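PDB 5UK3: cyanate lyase C-terminal domain-containing protein from Tetranychus urticae, which probably catalyses the bicarbonate-dependent breakdown of cyanate to ammonia and carbon dioxide. Local coordinates for residues I[31-36]-I[69-74]; I[45-50]-I[132-137]; I[63-68]-I[76-81]; I[127-132]-I[147-152]. One frame throughout, in Å; residues are numbered along the deposited sequence.

Contact 1 of 4, residues I[31-36]-I[69-74]; sequences KGLTYQ and DTLGIS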
loop_
_atom_site.group_PDB
_atom_site.type_symbol
_atom_site.label_atom_id
_atom_site.label_comp_id
_atom_site.label_asym_id
_atom_site.label_seq_id
_atom_site.Cartn_x
_atom_site.Cartn_y
_atom_site.Cartn_z
ATOM N N LYS I 31 -30.263 -30.310 -2.369
ATOM C CA LYS I 31 -31.087 -30.966 -1.360
ATOM C C LYS I 31 -32.058 -30.029 -0.622
ATOM O O LYS I 31 -32.960 -30.511 0.074
ATOM C CB LYS I 31 -30.197 -31.682 -0.324
ATOM C CG LYS I 31 -29.303 -32.776 -0.886
ATOM C CD LYS I 31 -30.130 -34.009 -1.189
ATOM C CE LYS I 31 -29.342 -35.171 -1.783
ATOM N NZ LYS I 31 -29.207 -36.292 -0.795
ATOM N N GLY I 32 -31.860 -28.715 -0.739
ATOM C CA GLY I 32 -32.673 -27.731 -0.011
ATOM C C GLY I 32 -32.369 -27.681 1.487
ATOM O O GLY I 32 -33.241 -27.345 2.281
ATOM N N LEU I 33 -31.138 -28.046 1.858
ATOM C CA LEU I 33 -30.681 -28.042 3.250
ATOM C C LEU I 33 -30.177 -26.679 3.694
ATOM O O LEU I 33 -29.464 -25.997 2.939
ATOM C CB LEU I 33 -29.536 -29.030 3.427
ATOM C CG LEU I 33 -29.934 -30.494 3.593
ATOM C CD1 LEU I 33 -28.719 -31.385 3.397
ATOM C CD2 LEU I 33 -30.554 -30.739 4.972
ATOM N N THR I 34 -30.560 -26.258 4.898
ATOM C CA THR I 34 -30.002 -25.049 5.471
ATOM C C THR I 34 -28.792 -25.430 6.325
ATOM O O THR I 34 -28.653 -26.576 6.720
ATOM C CB THR I 34 -31.010 -24.294 6.339
ATOM O OG1 THR I 34 -31.438 -25.131 7.407
ATOM C CG2 THR I 34 -32.189 -23.837 5.522
ATOM N N TYR I 35 -27.883 -24.472 6.542
ATOM C CA TYR I 35 -26.711 -24.690 7.381
ATOM C C TYR I 35 -27.186 -25.069 8.782
ATOM O O TYR I 35 -26.640 -25.984 9.378
ATOM C CB TYR I 35 -25.800 -23.470 7.401
ATOM C CG TYR I 35 -25.106 -23.118 6.112
ATOM C CD1 TYR I 35 -24.022 -23.891 5.618
ATOM C CD2 TYR I 35 -25.503 -22.005 5.384
ATOM C CE1 TYR I 35 -23.359 -23.588 4.417
ATOM C CE2 TYR I 35 -24.851 -21.666 4.212
ATOM C CZ TYR I 35 -23.756 -22.469 3.722
ATOM O OH TYR I 35 -23.116 -22.041 2.552
ATOM N N GLN I 36 -28.214 -24.385 9.286
ATOM C CA GLN I 36 -28.876 -24.766 10.557
ATOM C C GLN I 36 -29.263 -26.236 10.634
ATOM O O GLN I 36 -28.895 -26.946 11.558
ATOM C CB GLN I 36 -30.150 -23.937 10.709
ATOM C CG GLN I 36 -30.980 -24.171 11.976
ATOM C CD GLN I 36 -30.262 -23.694 13.205
ATOM O OE1 GLN I 36 -30.362 -22.517 13.570
ATOM N NE2 GLN I 36 -29.469 -24.576 13.812
ATOM N N ASP I 69 -22.787 -38.120 3.490
ATOM C CA ASP I 69 -24.097 -38.741 3.432
ATOM C C ASP I 69 -25.227 -37.777 3.540
ATOM O O ASP I 69 -26.296 -38.021 2.994
ATOM C CB ASP I 69 -24.179 -39.621 4.706
ATOM C CG ASP I 69 -23.512 -40.976 4.570
ATOM O OD1 ASP I 69 -22.892 -41.183 3.498
ATOM O OD2 ASP I 69 -23.541 -41.771 5.586
ATOM N N THR I 70 -25.041 -36.786 4.389
ATOM C CA THR I 70 -26.047 -35.788 4.619
ATOM C C THR I 70 -26.327 -35.028 3.320
ATOM O O THR I 70 -27.496 -34.803 2.970
ATOM C CB THR I 70 -25.576 -34.836 5.698
ATOM O OG1 THR I 70 -25.288 -35.588 6.883
ATOM C CG2 THR I 70 -26.637 -33.788 5.994
ATOM N N LEU I 71 -25.260 -34.695 2.609
ATOM C CA LEU I 71 -25.338 -34.178 1.256
ATOM C C LEU I 71 -25.481 -35.348 0.282
ATOM O O LEU I 71 -25.456 -36.549 0.656
ATOM C CB LEU I 71 -24.081 -33.411 0.948
ATOM C CG LEU I 71 -23.758 -32.255 1.925
ATOM C CD1 LEU I 71 -22.363 -31.690 1.703
ATOM C CD2 LEU I 71 -24.773 -31.135 1.811
ATOM N N GLY I 72 -25.676 -35.050 -0.982
ATOM C CA GLY I 72 -25.795 -36.159 -1.979
ATOM C C GLY I 72 -24.565 -37.021 -2.170
ATOM O O GLY I 72 -24.679 -38.133 -2.651
ATOM N N ILE I 73 -23.409 -36.512 -1.770
ATOM C CA ILE I 73 -22.130 -36.892 -2.375
ATOM C C ILE I 73 -21.447 -38.162 -1.877
ATOM O O ILE I 73 -21.817 -38.722 -0.850
ATOM C CB ILE I 73 -21.089 -35.755 -2.287
ATOM C CG1 ILE I 73 -20.800 -35.403 -0.866
ATOM C CG2 ILE I 73 -21.562 -34.511 -3.027
ATOM C CD1 ILE I 73 -19.644 -34.462 -0.749
ATOM N N SER I 74 -20.492 -38.624 -2.670
ATOM C CA SER I 74 -19.753 -39.841 -2.395
ATOM C C SER I 74 -18.766 -39.716 -1.253
ATOM O O SER I 74 -18.207 -38.657 -1.017
ATOM C CB SER I 74 -19.034 -40.310 -3.652
ATOM O OG SER I 74 -18.413 -41.558 -3.435
#
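Thr70, which touches Leu33, hydrogen-bonds through OG1 to the carbonyl oxygen of Arg66 one turn back in helix 61-70, and its methyl CG2 is the branch that faces the leucine. Thr70 CG2 lies 4.1 Å from Leu33 CD1, and the two side chains cross at about a right angle. The same leucine methyl reaches the backbone as well, with Leu33 CD1 3.7 Å from Thr70 O, while its apolar contact with Leu71 is longer, Leu33 CD1 to Leu71 CD2 being 4.3 Å. Lys31 forms the other half of the contact. Its chain bends at chi2 (-75°) and again at chi4, and runs over the turn after helix 61-70; Lys31 CE lies 3.7 Å from Gly72 CA, with the ammonium NZ alongside at a similar distance. Gly32, with positive phi, closes helix 23-31 in a Schellman motif between Lys31 and Leu33, and Thr34 then caps the next helix through Gln37 N. These helices belong to the N-terminal helix-turn-helix-type domain of the cyanase. Leu71 turns inward onto Ala27 of helix 23-31 and Met38 of helix 35-42. Leu33 also packs on Met38, so the contact joins the link between helices 23-31 and 35-42 to the C-terminal end of helix 61-70.

Contact 2 of 4, residues I[45-50]-I[132-137]; sequences NKVWLT and IDVTKN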
loop_
_atom_site.group_PDB
_atom_site.type_symbol
_atom_site.label_atom_id
_atom_site.label_comp_id
_atom_site.label_asym_id
_atom_site.label_seq_id
_atom_site.Cartn_x
_atom_site.Cartn_y
_atom_site.Cartn_z
ATOM N N ASN I 45 -21.432 -27.204 15.930
ATOM C CA ASN I 45 -21.609 -25.778 15.829
ATOM C C ASN I 45 -21.890 -25.382 14.378
ATOM O O ASN I 45 -21.145 -25.731 13.488
ATOM C CB ASN I 45 -20.337 -25.032 16.294
ATOM C CG ASN I 45 -20.512 -23.535 16.321
ATOM O OD1 ASN I 45 -21.553 -22.998 16.772
ATOM N ND2 ASN I 45 -19.547 -22.838 15.816
ATOM N N LYS I 46 -22.949 -24.611 14.159
ATOM C CA LYS I 46 -23.363 -24.189 12.821
ATOM C C LYS I 46 -22.280 -23.446 12.030
ATOM O O LYS I 46 -22.060 -23.763 10.866
ATOM C CB LYS I 46 -24.619 -23.315 12.923
ATOM C CG LYS I 46 -25.344 -23.131 11.607
ATOM C CD LYS I 46 -25.909 -21.752 11.469
ATOM C CE LYS I 46 -26.979 -21.457 12.480
ATOM N NZ LYS I 46 -27.387 -20.045 12.321
ATOM N N VAL I 47 -21.654 -22.448 12.655
ATOM C CA VAL I 47 -20.704 -21.588 11.976
ATOM C C VAL I 47 -19.458 -22.379 11.670
ATOM O O VAL I 47 -18.873 -22.217 10.588
ATOM C CB VAL I 47 -20.335 -20.355 12.802
ATOM C CG1 VAL I 47 -19.182 -19.585 12.215
ATOM C CG2 VAL I 47 -21.529 -19.413 12.914
ATOM N N TRP I 48 -19.031 -23.238 12.598
ATOM C CA TRP I 48 -17.811 -24.041 12.368
ATOM C C TRP I 48 -18.032 -24.969 11.171
ATOM O O TRP I 48 -17.162 -25.060 10.287
ATOM C CB TRP I 48 -17.472 -24.865 13.586
ATOM C CG TRP I 48 -16.413 -25.839 13.389
ATOM C CD1 TRP I 48 -15.101 -25.602 13.471
ATOM C CD2 TRP I 48 -16.552 -27.235 13.115
ATOM N NE1 TRP I 48 -14.387 -26.752 13.245
ATOM C CE2 TRP I 48 -15.258 -27.776 13.046
ATOM C CE3 TRP I 48 -17.636 -28.074 12.937
ATOM C CZ2 TRP I 48 -15.013 -29.113 12.778
ATOM C CZ3 TRP I 48 -17.413 -29.393 12.685
ATOM C CH2 TRP I 48 -16.105 -29.909 12.584
ATOM N N LEU I 49 -19.169 -25.669 11.162
ATOM C CA LEU I 49 -19.479 -26.605 10.097
ATOM C C LEU I 49 -19.486 -25.854 8.778
ATOM O O LEU I 49 -18.905 -26.321 7.783
ATOM C CB LEU I 49 -20.827 -27.248 10.339
ATOM C CG LEU I 49 -21.380 -28.147 9.250
ATOM C CD1 LEU I 49 -20.507 -29.398 9.114
ATOM C CD2 LEU I 49 -22.856 -28.514 9.499
ATOM N N THR I 50 -20.127 -24.695 8.762
ATOM C CA THR I 50 -20.165 -23.897 7.569
ATOM C C THR I 50 -18.714 -23.659 7.095
ATOM O O THR I 50 -18.437 -23.786 5.916
ATOM C CB THR I 50 -20.943 -22.595 7.802
ATOM O OG1 THR I 50 -22.273 -22.908 8.261
ATOM C CG2 THR I 50 -21.058 -21.780 6.537
ATOM N N ILE I 132 -18.248 -19.148 17.368
ATOM C CA ILE I 132 -19.164 -18.167 16.835
ATOM C C ILE I 132 -20.543 -18.794 16.800
ATOM O O ILE I 132 -20.692 -19.981 16.632
ATOM C CB ILE I 132 -18.842 -17.734 15.396
ATOM C CG1 ILE I 132 -17.340 -17.556 15.127
ATOM C CG2 ILE I 132 -19.590 -16.457 15.023
ATOM C CD1 ILE I 132 -16.702 -16.591 16.056
ATOM N N ASP I 133 -21.553 -17.961 16.972
ATOM C CA ASP I 133 -22.936 -18.351 16.828
ATOM C C ASP I 133 -23.677 -17.201 16.189
ATOM O O ASP I 133 -23.345 -16.041 16.467
ATOM C CB ASP I 133 -23.476 -18.620 18.209
ATOM C CG ASP I 133 -24.903 -19.058 18.187
ATOM O OD1 ASP I 133 -25.159 -20.166 17.632
ATOM O OD2 ASP I 133 -25.771 -18.311 18.730
ATOM N N VAL I 134 -24.621 -17.462 15.300
ATOM C CA VAL I 134 -25.313 -16.368 14.600
ATOM C C VAL I 134 -26.739 -16.710 14.377
ATOM O O VAL I 134 -27.055 -17.804 14.071
ATOM C CB VAL I 134 -24.610 -15.953 13.297
ATOM C CG1 VAL I 134 -24.573 -17.044 12.289
ATOM C CG2 VAL I 134 -25.279 -14.735 12.688
ATOM N N THR I 135 -27.603 -15.759 14.650
ATOM C CA THR I 135 -29.013 -16.028 14.980
ATOM C C THR I 135 -29.883 -14.876 14.533
ATOM O O THR I 135 -29.503 -13.716 14.693
ATOM C CB THR I 135 -29.230 -16.166 16.516
ATOM O OG1 THR I 135 -28.269 -17.069 17.072
ATOM C CG2 THR I 135 -30.611 -16.684 16.845
ATOM N N LYS I 136 -31.057 -15.196 14.009
ATOM C CA LYS I 136 -32.128 -14.217 13.807
ATOM C C LYS I 136 -32.986 -14.288 15.036
ATOM O O LYS I 136 -33.481 -15.358 15.365
ATOM C CB LYS I 136 -32.934 -14.611 12.581
ATOM C CG LYS I 136 -34.047 -13.672 12.209
ATOM C CD LYS I 136 -34.628 -14.118 10.874
ATOM C CE LYS I 136 -35.652 -13.124 10.364
ATOM N NZ LYS I 136 -36.172 -13.562 9.049
ATOM N N ASN I 137 -33.109 -13.185 15.748
ATOM C CA ASN I 137 -33.910 -13.162 16.951
ATOM C C ASN I 137 -35.219 -12.487 16.638
ATOM O O ASN I 137 -35.429 -12.032 15.519
ATOM C CB ASN I 137 -33.182 -12.460 18.099
ATOM C CG ASN I 137 -33.247 -10.950 18.008
ATOM O OD1 ASN I 137 -33.561 -10.387 16.965
ATOM N ND2 ASN I 137 -32.938 -10.285 19.110
#
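Val47 has CG1 trans to its backbone nitrogen (chi1 170°), which sends the two methyls to different residues of strand 132-136: CG1 to Ile132 and CG2 to Val134. This is a helix laid across a strand, the place where the helix-turn-helix part of a cyanase subunit meets its C-terminal beta hairpin. The axes of the short segments 46-50 and 132-136 approach to 7.6 Å at an angle of 106°. Val47 CG1 is 3.7 Å from Ile132 CB, the two side chains running at a slant to each other, whereas Val47 CG2 meets Val134 CG1 at 3.9 Å with the side chains nearly perpendicular. One residue earlier, the chain of Lys46 bends at chi2 and chi3 and brings its ammonium group to the strand, where Lys46 NZ donates to Val134 O at 2.9 Å. The donor stands at 156° to the C=O bond and is somewhat tilted from the carbonyl plane. The same nitrogen forms a salt bridge with Glu119 of a second subunit, so it ties helix, strand and neighbour together. A leucine in place of Lys46 would probably leave both the Val134 carbonyl and that carboxylate without this partner. The helix has its own inner brace: Lys46 O accepts a backbone hydrogen bond from Thr50 N on one face of its carbonyl plane. On the opposite face, Thr50 OG1 donates to Lys46 O at 2.7 Å.

Contact 3 of 4, residues I[63-68]-I[76-81]; sequences LAHRIC and EYANEL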
loop_
_atom_site.group_PDB
_atom_site.type_symbol
_atom_site.label_atom_id
_atom_site.label_comp_id
_atom_site.label_asym_id
_atom_site.label_seq_id
_atom_site.Cartn_x
_atom_site.Cartn_y
_atom_site.Cartn_z
ATOM N N LEU I 63 -16.639 -37.622 10.919
ATOM C CA LEU I 63 -17.576 -36.565 10.588
ATOM C C LEU I 63 -17.621 -36.311 9.089
ATOM O O LEU I 63 -18.678 -36.029 8.511
ATOM C CB LEU I 63 -17.246 -35.256 11.319
ATOM C CG LEU I 63 -18.376 -34.211 11.275
ATOM C CD1 LEU I 63 -19.467 -34.588 12.226
ATOM C CD2 LEU I 63 -17.867 -32.816 11.578
ATOM N N ALA I 64 -16.467 -36.338 8.447
ATOM C CA ALA I 64 -16.411 -36.130 7.002
ATOM C C ALA I 64 -17.330 -37.101 6.268
ATOM O O ALA I 64 -18.046 -36.678 5.345
ATOM C CB ALA I 64 -14.981 -36.234 6.508
ATOM N N HIS I 65 -17.286 -38.389 6.638
ATOM C CA HIS I 65 -18.169 -39.393 6.001
ATOM C C HIS I 65 -19.634 -39.034 6.210
ATOM O O HIS I 65 -20.425 -39.031 5.289
ATOM C CB HIS I 65 -17.924 -40.820 6.501
ATOM C CG HIS I 65 -16.686 -41.466 5.966
ATOM N ND1 HIS I 65 -16.374 -41.492 4.621
ATOM C CD2 HIS I 65 -15.716 -42.181 6.591
ATOM C CE1 HIS I 65 -15.240 -42.148 4.442
ATOM N NE2 HIS I 65 -14.818 -42.573 5.622
ATOM N N ARG I 66 -19.959 -38.663 7.418
ATOM C CA ARG I 66 -21.321 -38.234 7.750
ATOM C C ARG I 66 -21.800 -36.990 7.002
ATOM O O ARG I 66 -22.952 -36.933 6.606
ATOM C CB ARG I 66 -21.446 -37.975 9.254
ATOM C CG ARG I 66 -21.933 -39.153 10.012
ATOM C CD ARG I 66 -22.183 -38.764 11.374
ATOM N NE ARG I 66 -23.537 -38.359 11.642
ATOM C CZ ARG I 66 -23.909 -37.869 12.804
ATOM N NH1 ARG I 66 -25.160 -37.483 12.982
ATOM N NH2 ARG I 66 -23.029 -37.799 13.823
ATOM N N ILE I 67 -20.918 -36.006 6.830
ATOM C CA ILE I 67 -21.241 -34.844 5.998
ATOM C C ILE I 67 -21.586 -35.307 4.580
ATOM O O ILE I 67 -22.566 -34.879 3.998
ATOM C CB ILE I 67 -20.080 -33.801 5.985
ATOM C CG1 ILE I 67 -20.023 -33.089 7.319
ATOM C CG2 ILE I 67 -20.258 -32.765 4.888
ATOM C CD1 ILE I 67 -18.705 -32.389 7.604
ATOM N N CYS I 68 -20.758 -36.178 4.028
ATOM C CA CYS I 68 -21.008 -36.667 2.703
ATOM C C CYS I 68 -22.380 -37.322 2.538
ATOM O O CYS I 68 -23.016 -37.200 1.520
ATOM C CB CYS I 68 -19.872 -37.610 2.280
ATOM S SG CYS I 68 -18.281 -36.760 2.091
ATOM N N GLU I 76 -15.982 -40.733 -1.202
ATOM C CA GLU I 76 -14.660 -40.502 -1.748
ATOM C C GLU I 76 -14.215 -39.069 -1.493
ATOM O O GLU I 76 -13.054 -38.837 -1.188
ATOM C CB GLU I 76 -14.623 -40.869 -3.220
ATOM C CG GLU I 76 -14.885 -42.348 -3.441
ATOM C CD GLU I 76 -13.916 -43.226 -2.675
ATOM O OE1 GLU I 76 -14.207 -44.422 -2.493
ATOM O OE2 GLU I 76 -12.858 -42.722 -2.254
ATOM N N TYR I 77 -15.129 -38.113 -1.607
ATOM C CA TYR I 77 -14.800 -36.673 -1.285
ATOM C C TYR I 77 -14.502 -36.338 0.162
ATOM O O TYR I 77 -14.054 -35.227 0.457
ATOM C CB TYR I 77 -15.885 -35.708 -1.811
ATOM C CG TYR I 77 -16.060 -35.960 -3.303
ATOM C CD1 TYR I 77 -14.953 -35.841 -4.185
ATOM C CD2 TYR I 77 -17.247 -36.476 -3.813
ATOM C CE1 TYR I 77 -15.044 -36.161 -5.531
ATOM C CE2 TYR I 77 -17.357 -36.781 -5.162
ATOM C CZ TYR I 77 -16.254 -36.614 -6.020
ATOM O OH TYR I 77 -16.356 -36.896 -7.361
ATOM N N ALA I 78 -14.740 -37.274 1.074
ATOM C CA ALA I 78 -14.479 -37.036 2.495
ATOM C C ALA I 78 -13.048 -36.584 2.800
ATOM O O ALA I 78 -12.848 -35.795 3.694
ATOM C CB ALA I 78 -14.824 -38.270 3.304
ATOM N N ASN I 79 -12.067 -37.063 2.044
ATOM C CA ASN I 79 -10.679 -36.606 2.181
ATOM C C ASN I 79 -10.459 -35.100 2.204
ATOM O O ASN I 79 -9.618 -34.624 2.966
ATOM C CB ASN I 79 -9.778 -37.193 1.069
ATOM C CG ASN I 79 -8.925 -38.355 1.563
ATOM O OD1 ASN I 79 -8.699 -38.525 2.764
ATOM N ND2 ASN I 79 -8.421 -39.164 0.621
ATOM N N GLU I 80 -11.133 -34.368 1.316
ATOM C CA GLU I 80 -10.931 -32.917 1.189
ATOM C C GLU I 80 -11.329 -32.156 2.449
ATOM O O GLU I 80 -10.700 -31.159 2.796
ATOM C CB GLU I 80 -11.722 -32.359 0.007
ATOM C CG GLU I 80 -11.212 -32.770 -1.374
ATOM C CD GLU I 80 -12.255 -32.523 -2.455
ATOM O OE1 GLU I 80 -12.578 -33.458 -3.212
ATOM O OE2 GLU I 80 -12.796 -31.384 -2.503
ATOM N N LEU I 81 -12.361 -32.651 3.122
ATOM C CA LEU I 81 -12.806 -32.085 4.389
ATOM C C LEU I 81 -11.860 -32.338 5.554
ATOM O O LEU I 81 -11.955 -31.685 6.582
ATOM C CB LEU I 81 -14.168 -32.633 4.733
ATOM C CG LEU I 81 -15.305 -32.350 3.737
ATOM C CD1 LEU I 81 -16.574 -33.072 4.200
ATOM C CD2 LEU I 81 -15.591 -30.879 3.580
#
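Apolar contacts centre on Ala64 and Ala78, where the backbones of helix 61-70 and the short helical segment that follows come closest. Their CA atoms are 5.0 Å apart, a separation that two methyl side chains allow, and Ala64 CB lies 3.8 Å from Ala78 CB. Farther along, Leu81 continues the seam: its CB rests on the Ala64 methyl, and Leu81 CD1 comes to 3.8 Å from Ile67 CG2, the branched chains meeting at a slant. Sulfur and ring contacts flank the alanine pair. With its SG trans to the carbonyl carbon (chi1 -66°), Cys68 lays the sulfur beside the backbone of Ala78, Cys68 SG being 3.7 Å from Ala78 N and 4.0 Å from Ala78 CB. His65 starts out pointing away from the partner segment, yet its imidazole swings back until His65 ND1 is 3.8 Å from Ala78 CB. Among polar links, the backbone of Leu81 is hydrogen-bonded to that of Cys59. Phe24 of helix 23-31 and Val52 of helix 46-53 also touch Leu81, while Leu49 and Leu53 touch Ile67. The contact thus packs together the last two of the five helices of the N-terminal domain, consistent with the XRE-type helix-turn-helix family.

Contact 4 of 4, residues I[127-132]-I[147-152]; sequences AIDCKI and DGKFLP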
loop_
_atom_site.group_PDB
_atom_site.type_symbol
_atom_site.label_atom_id
_atom_site.label_comp_id
_atom_site.label_asym_id
_atom_site.label_seq_id
_atom_site.Cartn_x
_atom_site.Cartn_y
_atom_site.Cartn_z
ATOM N N ALA I 127 -8.693 -16.189 18.587
ATOM C CA ALA I 127 -9.494 -16.462 17.352
ATOM C C ALA I 127 -9.407 -17.938 16.940
ATOM O O ALA I 127 -10.082 -18.366 16.012
ATOM C CB ALA I 127 -9.020 -15.577 16.210
ATOM N N ILE I 128 -8.650 -18.717 17.708
ATOM C CA ILE I 128 -8.409 -20.102 17.429
ATOM C C ILE I 128 -9.359 -20.967 18.260
ATOM O O ILE I 128 -10.125 -21.762 17.699
ATOM C CB ILE I 128 -6.956 -20.425 17.738
ATOM C CG1 ILE I 128 -6.044 -19.443 17.018
ATOM C CG2 ILE I 128 -6.628 -21.848 17.365
ATOM C CD1 ILE I 128 -6.210 -19.375 15.513
ATOM N N ASP I 129 -9.341 -20.799 19.572
ATOM C CA ASP I 129 -10.313 -21.436 20.449
ATOM C C ASP I 129 -11.499 -20.474 20.608
ATOM O O ASP I 129 -11.553 -19.671 21.533
ATOM C CB ASP I 129 -9.676 -21.755 21.813
ATOM C CG ASP I 129 -10.623 -22.525 22.768
ATOM O OD1 ASP I 129 -11.770 -22.813 22.373
ATOM O OD2 ASP I 129 -10.207 -22.815 23.916
ATOM N N CYS I 130 -12.448 -20.587 19.709
ATOM C CA CYS I 130 -13.472 -19.580 19.560
ATOM C C CYS I 130 -14.752 -20.174 18.970
ATOM O O CYS I 130 -14.674 -20.849 17.942
ATOM C CB CYS I 130 -12.920 -18.502 18.642
ATOM S SG CYS I 130 -13.765 -16.931 18.815
ATOM N N LYS I 131 -15.896 -19.931 19.588
ATOM C CA LYS I 131 -17.175 -20.428 19.104
ATOM C C LYS I 131 -18.035 -19.275 18.664
ATOM O O LYS I 131 -18.548 -18.525 19.495
ATOM C CB LYS I 131 -17.947 -21.179 20.189
ATOM C CG LYS I 131 -17.241 -22.367 20.758
ATOM C CD LYS I 131 -17.953 -22.929 21.990
ATOM C CE LYS I 131 -17.084 -23.992 22.693
ATOM N NZ LYS I 131 -16.655 -23.625 24.088
ATOM N N ILE I 132 -18.248 -19.148 17.368
ATOM C CA ILE I 132 -19.164 -18.167 16.835
ATOM C C ILE I 132 -20.543 -18.794 16.800
ATOM O O ILE I 132 -20.692 -19.981 16.632
ATOM C CB ILE I 132 -18.842 -17.734 15.396
ATOM C CG1 ILE I 132 -17.340 -17.556 15.127
ATOM C CG2 ILE I 132 -19.590 -16.457 15.023
ATOM C CD1 ILE I 132 -16.702 -16.591 16.056
ATOM N N ASP I 147 -17.490 -16.407 21.403
ATOM C CA ASP I 147 -17.116 -16.968 22.718
ATOM C C ASP I 147 -15.682 -17.503 22.643
ATOM O O ASP I 147 -15.448 -18.597 22.163
ATOM C CB ASP I 147 -18.124 -18.065 23.092
ATOM C CG ASP I 147 -17.734 -18.858 24.354
ATOM O OD1 ASP I 147 -16.683 -18.546 24.960
ATOM O OD2 ASP I 147 -18.477 -19.817 24.733
ATOM N N GLY I 148 -14.737 -16.724 23.140
ATOM C CA GLY I 148 -13.331 -16.998 22.955
ATOM C C GLY I 148 -12.575 -17.181 24.246
ATOM O O GLY I 148 -12.953 -16.645 25.256
ATOM N N LYS I 149 -11.474 -17.925 24.185
ATOM C CA LYS I 149 -10.617 -18.070 25.324
ATOM C C LYS I 149 -9.839 -16.773 25.503
ATOM O O LYS I 149 -9.316 -16.223 24.546
ATOM C CB LYS I 149 -9.643 -19.253 25.146
ATOM C CG LYS I 149 -8.648 -19.393 26.285
ATOM C CD LYS I 149 -8.044 -20.784 26.395
ATOM C CE LYS I 149 -7.927 -21.212 27.873
ATOM N NZ LYS I 149 -7.401 -22.613 27.998
ATOM N N PHE I 150 -9.710 -16.343 26.748
ATOM C CA PHE I 150 -8.819 -15.291 27.106
ATOM C C PHE I 150 -7.442 -15.897 27.369
ATOM O O PHE I 150 -7.315 -16.811 28.172
ATOM C CB PHE I 150 -9.321 -14.592 28.366
ATOM C CG PHE I 150 -8.409 -13.515 28.848
ATOM C CD1 PHE I 150 -8.294 -12.330 28.123
ATOM C CD2 PHE I 150 -7.624 -13.723 29.972
ATOM C CE1 PHE I 150 -7.426 -11.360 28.508
ATOM C CE2 PHE I 150 -6.758 -12.759 30.371
ATOM C CZ PHE I 150 -6.660 -11.563 29.647
ATOM N N LEU I 151 -6.407 -15.361 26.719
ATOM C CA LEU I 151 -5.030 -15.785 26.938
ATOM C C LEU I 151 -4.282 -14.622 27.530
ATOM O O LEU I 151 -4.109 -13.613 26.875
ATOM C CB LEU I 151 -4.316 -16.106 25.644
ATOM C CG LEU I 151 -4.784 -17.261 24.813
ATOM C CD1 LEU I 151 -4.076 -17.395 23.461
ATOM C CD2 LEU I 151 -4.714 -18.568 25.599
ATOM N N PRO I 152 -3.776 -14.779 28.746
ATOM C CA PRO I 152 -2.986 -13.681 29.275
ATOM C C PRO I 152 -1.571 -13.683 28.705
ATOM O O PRO I 152 -1.034 -14.747 28.409
ATOM C CB PRO I 152 -2.982 -13.964 30.764
ATOM C CG PRO I 152 -3.116 -15.430 30.873
ATOM C CD PRO I 152 -3.894 -15.901 29.683
#
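Lys131 and Asp147 form a hydrogen-bonded antiparallel pair in the beta hairpin of strands 123-136 and 141-152, which belongs to the C-terminal domain of cyanases. Lys131 N donates to Asp147 O at 2.9 Å from above the carbonyl plane, and the return bond from Asp147 N to Lys131 O is weak. One residue earlier on the first strand and later on the second, Cys130 and Gly148 make a non-hydrogen-bonded pair with CA atoms 4.3 Å apart; the glycine leaves Cys130 SG to lie over bare backbone, 4.2 Å from Gly148 CA. Near the corner in the chain at 127-129, Lys149 N donates a hydrogen bond to Asp129 O at 3.2 Å, almost in line with the C=O bond. Asp129, its CG trans to the backbone N (chi1 -176°), turns its carboxylate against the chain of Lys149, with Asp129 OD2 3.8 Å from Lys149 CB. The side chains of Lys131 and Asp147 run alongside each other, but Lys131 NZ stays 4.3 Å from Asp147 OD2, beyond a salt bridge. Residues 147-149 also pair with a strand of a second subunit, so the sheet runs on across the interface. Both carboxylates have a salt-bridge partner there, Arg141 of that subunit, whose NE meets Asp147 OD1 and whose NH2 meets Asp129 OD1.

In the fold
Contacts 1 and 3 share helix 61-70 within the N-terminal helical domain; their centres are about 12 Å apart, and Ile73 CG1 meets Cys68 O at 3.7 Å. Contact 2 carries that domain over to the hairpin. It touches contact 3 where Trp48 CH2 lies 3.5 Å from Leu63 CD2, and contact 1 through Tyr35 and Thr50. Contacts 2 and 4 share Ile132 on strand 123-136, with centres about 15 Å apart. Contacts 3 and 4 lie on opposite sides of the chain's centre, their nearest atoms about 14 Å apart. Contacts 1, 2 and 4 all touch a second subunit, in keeping with cyanases, whose active sites are formed between subunits.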